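Local atomic coordinates of HTH-type transcriptional regulator KdgR (Escherichia coli, PDB entry 1YSP), a protein that represses transcription of the genes for uptake and breakdown of 2-keto-3-deoxygluconate, and of eda, as an IclR-family DNA-binding regulator. Residues A[100-103]-A[104-108]; A[91-95]-A[96-100]. All coordinates share one frame; numbering follows the deposited sequence.

Contact 1 of 2, residues A[100-103]-A[104-108]; sequences LPVL and DQVRE
Val106 lies one turn beyond Val102 on helix 96-109, and the two meet through single methyl branches, Val102 CG1 to Val106 CG2 at 4.4 Å, a loose apolar touch. CG2 of Val106 also rests 3.4 Å from Val102 O, the carbonyl oxygen that accepts from Val106 N at 2.9 Å. The first torsion of Val106 (chi1 170°) turns CG1 anti to the backbone N and sets CG2 beside that N, facing the preceding turn. Asp104 folds back in the same direction: with CG beside its own backbone N (chi1 -71°), the carboxylate lies over the turn that holds Leu100 and Pro101, OD2 3.8 Å from Pro101 CA. Its OD1 forms a salt bridge with Arg73 at the start of helix 73-80. Gln105 starts with CB 3.5 Å from Val102 O, then bends at chi2 and leads away, its NE2 hydrogen-bonded to Gln109 OE1. Backbone bonds from Asp104, Gln105, Val106 and Arg107 to the residues four back hold the turns; the longest is Gln105 N to Pro101 O, 3.3 Å. Leu103 and Val106 are buried against helix 62-69, whereas Asp104 and Gln105 are exposed, the pattern of an amphipathic alpha-helix packed in the IclR-type effector-binding domain.

Contact 2 of 2, residues A[91-95]-A[96-100]; sequences RTITS and TEALL
Ser95 caps the helix that begins at Thr96: its OG accepts a hydrogen bond from Ala98 N at 3.0 Å, with a fairly straight N-H...O angle of 160°. A chi1 of 60° holds OG between the residue's own backbone N and carbonyl carbon, from where it reaches over the first turn and lies 3.4 Å from Ala98 CB. The carbonyl of the same residue takes the next amide, Leu99 N to Ser95 O at 3.0 Å; this bond is more bent, 135° at the hydrogen. Side chain and main chain of one serine thus serve two successive N-H groups. Glu97 bends at chi2, which brings its carboxylate back beside the cap, OE1 3.5 Å from Ser95 CB. Two residues before the cap, Ile93 turns its side chain toward the helix. Its CG2 branch, anti to the backbone N, lies 3.8 Å from Ala98 CB and 3.7 Å from Leu99 N, closing over the backbone that joins these two residues. The side chains of Ile93 and Leu99 cross at about a right angle, and Ile93 CD1 comes within 4.2 Å of Leu99 CD1. Leu99 is buried, its side chain also touching Tyr59 and Leu80, while Thr96 bonds Tyr85 through its hydroxyl. The packing of Ile93 on Ala98 and Leu99 adds an apolar contact beside the cap. The side-chain bond to the third residue of the helix is that of a serine N-cap, here at the junction of the loop with helix 96-109.

Overall arrangement
Both contacts belong to helix 96-109 and share Leu100: contact 2 covers its start and the incoming loop, contact 1 its later turns. Their centres are 11 Å apart, and they touch directly where Val102 CG2 packs on Ile93 CD1 at 3.8 Å, so the loop residue Ile93 reaches both. Contact 2 is a surface contact at the helix start, where a side chain takes over part of the amide bonding. In contact 1, partly buried, main-chain carbonyls four residues back do that work, with apolar side chains against helix 62-69 and an exposed polar side. Helix 73-80 serves both, through Leu80 beside contact 2 and Arg73 beside contact 1.

Contact 1 of 2, residues A[100-103]-A[104-108]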
ATOM      1  N   LEU A 100      -7.036  -1.260 -13.940  1.00 20.57           N
ATOM      2  CA  LEU A 100      -7.820  -0.020 -13.762  1.00 22.04           C
ATOM      3  C   LEU A 100      -9.120  -0.275 -13.000  1.00 20.85           C
ATOM      4  O   LEU A 100      -9.421   0.445 -12.037  1.00 22.83           O
ATOM      5  CB  LEU A 100      -8.011   0.723 -15.090  1.00 21.79           C
ATOM      6  CG  LEU A 100      -6.702   1.314 -15.684  1.00 23.98           C
ATOM      7  CD1 LEU A 100      -6.951   2.149 -16.949  1.00 28.87           C
ATOM      8  CD2 LEU A 100      -5.886   2.127 -14.731  1.00 28.59           C
ATOM      9  N   PRO A 101      -9.868  -1.345 -13.332  1.00 21.31           N
ATOM     10  CA  PRO A 101     -11.040  -1.664 -12.495  1.00 21.38           C
ATOM     11  C   PRO A 101     -10.664  -2.008 -11.040  1.00 21.75           C
ATOM     12  O   PRO A 101     -11.409  -1.696 -10.125  1.00 23.47           O
ATOM     13  CB  PRO A 101     -11.674  -2.887 -13.217  1.00 21.52           C
ATOM     14  CG  PRO A 101     -11.260  -2.728 -14.631  1.00 20.22           C
ATOM     15  CD  PRO A 101      -9.792  -2.270 -14.485  1.00 21.44           C
ATOM     16  N   VAL A 102      -9.510  -2.637 -10.816  1.00 22.69           N
ATOM     17  CA  VAL A 102      -9.095  -2.904  -9.424  1.00 22.09           C
ATOM     18  C   VAL A 102      -8.847  -1.565  -8.674  1.00 22.37           C
ATOM     19  O   VAL A 102      -9.268  -1.373  -7.512  1.00 22.68           O
ATOM     20  CB  VAL A 102      -7.867  -3.839  -9.413  1.00 22.43           C
ATOM     21  CG1 VAL A 102      -7.194  -3.881  -8.037  1.00 24.34           C
ATOM     22  CG2 VAL A 102      -8.283  -5.266  -9.894  1.00 22.18           C
ATOM     23  N   LEU A 103      -8.207  -0.631  -9.357  1.00 22.20           N
ATOM     24  CA  LEU A 103      -7.958   0.688  -8.768  1.00 23.40           C
ATOM     25  C   LEU A 103      -9.260   1.426  -8.415  1.00 25.19           C
ATOM     26  O   LEU A 103      -9.313   2.185  -7.420  1.00 22.83           O
ATOM     27  CB  LEU A 103      -7.072   1.508  -9.687  1.00 23.75           C
ATOM     28  CG  LEU A 103      -5.668   0.942  -9.955  1.00 24.96           C
ATOM     29  CD1 LEU A 103      -4.958   2.028 -10.741  1.00 25.66           C
ATOM     30  CD2 LEU A 103      -4.889   0.601  -8.698  1.00 22.00           C
ATOM     31  N   ASP A 104     -10.300   1.218  -9.226  1.00 24.89           N
ATOM     32  CA  ASP A 104     -11.641   1.756  -8.927  1.00 26.63           C
ATOM     33  C   ASP A 104     -12.117   1.239  -7.570  1.00 25.04           C
ATOM     34  O   ASP A 104     -12.609   2.023  -6.722  1.00 26.56           O
ATOM     35  CB  ASP A 104     -12.690   1.355  -9.979  1.00 26.01           C
ATOM     36  CG  ASP A 104     -12.519   2.046 -11.318  1.00 29.03           C
ATOM     37  OD1 ASP A 104     -11.841   3.070 -11.432  1.00 25.97           O
ATOM     38  OD2 ASP A 104     -13.083   1.497 -12.294  1.00 29.74           O
ATOM     39  N   GLN A 105     -12.007  -0.073  -7.361  1.00 23.78           N
ATOM     40  CA  GLN A 105     -12.445  -0.676  -6.103  1.00 24.56           C
ATOM     41  C   GLN A 105     -11.578  -0.168  -4.931  1.00 24.38           C
ATOM     42  O   GLN A 105     -12.114   0.097  -3.828  1.00 24.60           O
ATOM     43  CB  GLN A 105     -12.392  -2.192  -6.183  1.00 24.55           C
ATOM     44  CG  GLN A 105     -12.709  -2.914  -4.906  1.00 30.41           C
ATOM     45  CD  GLN A 105     -14.177  -2.805  -4.554  1.00 37.15           C
ATOM     46  OE1 GLN A 105     -15.006  -2.520  -5.435  1.00 38.74           O
ATOM     47  NE2 GLN A 105     -14.516  -3.008  -3.278  1.00 36.16           N
ATOM     48  N   VAL A 106     -10.271  -0.048  -5.160  1.00 22.73           N
ATOM     49  CA  VAL A 106      -9.379   0.464  -4.101  1.00 24.57           C
ATOM     50  C   VAL A 106      -9.858   1.873  -3.638  1.00 25.25           C
ATOM     51  O   VAL A 106     -10.032   2.114  -2.442  1.00 24.73           O
ATOM     52  CB  VAL A 106      -7.880   0.483  -4.588  1.00 22.58           C
ATOM     53  CG1 VAL A 106      -6.956   1.237  -3.591  1.00 25.45           C
ATOM     54  CG2 VAL A 106      -7.356  -0.956  -4.776  1.00 21.85           C
ATOM     55  N   ARG A 107     -10.047   2.779  -4.592  1.00 26.50           N
ATOM     56  CA  ARG A 107     -10.545   4.128  -4.269  1.00 30.62           C
ATOM     57  C   ARG A 107     -11.889   4.065  -3.520  1.00 31.81           C
ATOM     58  O   ARG A 107     -12.066   4.708  -2.443  1.00 31.88           O
ATOM     59  CB  ARG A 107     -10.576   5.037  -5.518  1.00 31.41           C
ATOM     60  CG  ARG A 107     -10.475   6.544  -5.214  1.00 33.20           C
ATOM     61  CD  ARG A 107     -10.626   7.427  -6.478  1.00 35.53           C
ATOM     62  NE  ARG A 107     -11.161   8.743  -6.087  1.00 46.31           N
ATOM     63  CZ  ARG A 107     -10.563   9.926  -6.269  1.00 51.57           C
ATOM     64  NH1 ARG A 107      -9.390  10.025  -6.892  1.00 52.78           N
ATOM     65  NH2 ARG A 107     -11.165  11.034  -5.840  1.00 54.84           N
ATOM     66  N   GLU A 108     -12.799   3.249  -4.027  1.00 31.89           N
ATOM     67  CA  GLU A 108     -14.140   3.090  -3.453  1.00 33.47           C
ATOM     68  C   GLU A 108     -14.097   2.611  -1.991  1.00 33.12           C
ATOM     69  O   GLU A 108     -14.827   3.132  -1.157  1.00 32.85           O
ATOM     70  CB  GLU A 108     -14.934   2.125  -4.327  1.00 34.17           C
ATOM     71  CG  GLU A 108     -16.362   1.937  -3.989  1.00 41.80           C
ATOM     72  CD  GLU A 108     -16.921   0.835  -4.827  1.00 48.86           C
ATOM     73  OE1 GLU A 108     -17.110  -0.273  -4.275  1.00 52.42           O
ATOM     74  OE2 GLU A 108     -17.076   1.053  -6.053  1.00 52.31           O
TER

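Contact 2 of 2, residues A[91-95]-A[96-100]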
ATOM      1  N   ARG A  91      -2.809 -15.273  -8.971  1.00 27.14           N
ATOM      2  CA  ARG A  91      -3.669 -14.111  -8.722  1.00 25.62           C
ATOM      3  C   ARG A  91      -3.154 -12.756  -9.220  1.00 22.76           C
ATOM      4  O   ARG A  91      -3.882 -11.746  -9.149  1.00 20.83           O
ATOM      5  CB  ARG A  91      -3.968 -13.996  -7.214  1.00 24.45           C
ATOM      6  CG  ARG A  91      -4.874 -15.116  -6.694  1.00 27.54           C
ATOM      7  CD  ARG A  91      -5.273 -14.875  -5.232  1.00 30.18           C
ATOM      8  NE  ARG A  91      -6.171 -13.718  -5.123  1.00 36.16           N
ATOM      9  CZ  ARG A  91      -7.506 -13.774  -5.120  1.00 41.66           C
ATOM     10  NH1 ARG A  91      -8.141 -14.945  -5.195  1.00 43.04           N
ATOM     11  NH2 ARG A  91      -8.216 -12.653  -5.023  1.00 42.19           N
ATOM     12  N   THR A  92      -1.917 -12.735  -9.703  1.00 21.91           N
ATOM     13  CA  THR A  92      -1.309 -11.476 -10.158  1.00 21.03           C
ATOM     14  C   THR A  92      -2.145 -10.845 -11.259  1.00 21.86           C
ATOM     15  O   THR A  92      -2.609 -11.570 -12.195  1.00 22.70           O
ATOM     16  CB  THR A  92       0.126 -11.636 -10.692  1.00 21.76           C
ATOM     17  OG1 THR A  92       0.905 -12.438  -9.798  1.00 21.29           O
ATOM     18  CG2 THR A  92       0.747 -10.208 -10.832  1.00 18.76           C
ATOM     19  N   ILE A  93      -2.372  -9.521 -11.153  1.00 18.63           N
ATOM     20  CA  ILE A  93      -3.079  -8.736 -12.173  1.00 20.16           C
ATOM     21  C   ILE A  93      -2.001  -8.347 -13.212  1.00 19.80           C
ATOM     22  O   ILE A  93      -1.012  -7.701 -12.850  1.00 20.07           O
ATOM     23  CB  ILE A  93      -3.715  -7.408 -11.587  1.00 20.21           C
ATOM     24  CG1 ILE A  93      -4.811  -7.720 -10.553  1.00 22.10           C
ATOM     25  CG2 ILE A  93      -4.258  -6.575 -12.727  1.00 22.67           C
ATOM     26  CD1 ILE A  93      -4.843  -6.710  -9.378  1.00 23.35           C
ATOM     27  N   THR A  94      -2.197  -8.673 -14.494  1.00 20.02           N
ATOM     28  CA  THR A  94      -1.071  -8.549 -15.441  1.00 21.35           C
ATOM     29  C   THR A  94      -1.367  -7.768 -16.718  1.00 21.98           C
ATOM     30  O   THR A  94      -0.699  -7.986 -17.759  1.00 23.15           O
ATOM     31  CB  THR A  94      -0.495  -9.963 -15.807  1.00 21.28           C
ATOM     32  OG1 THR A  94      -1.566 -10.800 -16.275  1.00 20.58           O
ATOM     33  CG2 THR A  94       0.109 -10.613 -14.541  1.00 21.41           C
ATOM     34  N   SER A  95      -2.303  -6.803 -16.645  1.00 19.96           N
ATOM     35  CA  SER A  95      -2.389  -5.761 -17.673  1.00 20.13           C
ATOM     36  C   SER A  95      -2.927  -4.479 -17.076  1.00 21.00           C
ATOM     37  O   SER A  95      -3.633  -4.508 -16.053  1.00 20.62           O
ATOM     38  CB  SER A  95      -3.327  -6.169 -18.823  1.00 21.21           C
ATOM     39  OG  SER A  95      -4.668  -6.434 -18.399  1.00 20.11           O
ATOM     40  N   THR A  96      -2.681  -3.357 -17.760  1.00 20.85           N
ATOM     41  CA  THR A  96      -3.290  -2.080 -17.328  1.00 21.44           C
ATOM     42  C   THR A  96      -4.794  -2.162 -17.392  1.00 21.94           C
ATOM     43  O   THR A  96      -5.485  -1.666 -16.494  1.00 20.53           O
ATOM     44  CB  THR A  96      -2.754  -0.933 -18.180  1.00 22.54           C
ATOM     45  OG1 THR A  96      -1.332  -0.926 -18.027  1.00 22.24           O
ATOM     46  CG2 THR A  96      -3.355   0.429 -17.758  1.00 24.64           C
ATOM     47  N   GLU A  97      -5.302  -2.847 -18.432  1.00 22.31           N
ATOM     48  CA  GLU A  97      -6.738  -2.970 -18.628  1.00 22.52           C
ATOM     49  C   GLU A  97      -7.409  -3.725 -17.493  1.00 21.11           C
ATOM     50  O   GLU A  97      -8.478  -3.310 -17.025  1.00 22.47           O
ATOM     51  CB  GLU A  97      -7.005  -3.660 -19.968  1.00 23.66           C
ATOM     52  CG  GLU A  97      -6.645  -2.826 -21.220  1.00 26.31           C
ATOM     53  CD  GLU A  97      -5.137  -2.825 -21.590  1.00 32.64           C
ATOM     54  OE1 GLU A  97      -4.319  -3.598 -21.013  1.00 30.78           O
ATOM     55  OE2 GLU A  97      -4.771  -2.016 -22.469  1.00 39.26           O
ATOM     56  N   ALA A  98      -6.775  -4.805 -17.012  1.00 20.42           N
ATOM     57  CA  ALA A  98      -7.232  -5.510 -15.792  1.00 20.27           C
ATOM     58  C   ALA A  98      -7.038  -4.711 -14.476  1.00 20.87           C
ATOM     59  O   ALA A  98      -7.817  -4.867 -13.495  1.00 20.22           O
ATOM     60  CB  ALA A  98      -6.609  -6.905 -15.691  1.00 19.11           C
ATOM     61  N   LEU A  99      -6.019  -3.848 -14.431  1.00 20.13           N
ATOM     62  CA  LEU A  99      -5.717  -3.132 -13.166  1.00 20.17           C
ATOM     63  C   LEU A  99      -6.636  -1.962 -12.875  1.00 21.00           C
ATOM     64  O   LEU A  99      -6.934  -1.671 -11.686  1.00 19.41           O
ATOM     65  CB  LEU A  99      -4.240  -2.628 -13.162  1.00 19.86           C
ATOM     66  CG  LEU A  99      -3.665  -1.965 -11.907  1.00 21.14           C
ATOM     67  CD1 LEU A  99      -3.619  -2.944 -10.737  1.00 24.17           C
ATOM     68  CD2 LEU A  99      -2.220  -1.413 -12.248  1.00 19.74           C
ATOM     69  N   LEU A 100      -7.036  -1.260 -13.940  1.00 20.57           N
ATOM     70  CA  LEU A 100      -7.820  -0.020 -13.762  1.00 22.04           C
ATOM     71  C   LEU A 100      -9.120  -0.275 -13.000  1.00 20.85           C
ATOM     72  O   LEU A 100      -9.421   0.445 -12.037  1.00 22.83           O
ATOM     73  CB  LEU A 100      -8.011   0.723 -15.090  1.00 21.79           C
ATOM     74  CG  LEU A 100      -6.702   1.314 -15.684  1.00 23.98           C
ATOM     75  CD1 LEU A 100      -6.951   2.149 -16.949  1.00 28.87           C
ATOM     76  CD2 LEU A 100      -5.886   2.127 -14.731  1.00 28.59           C
TER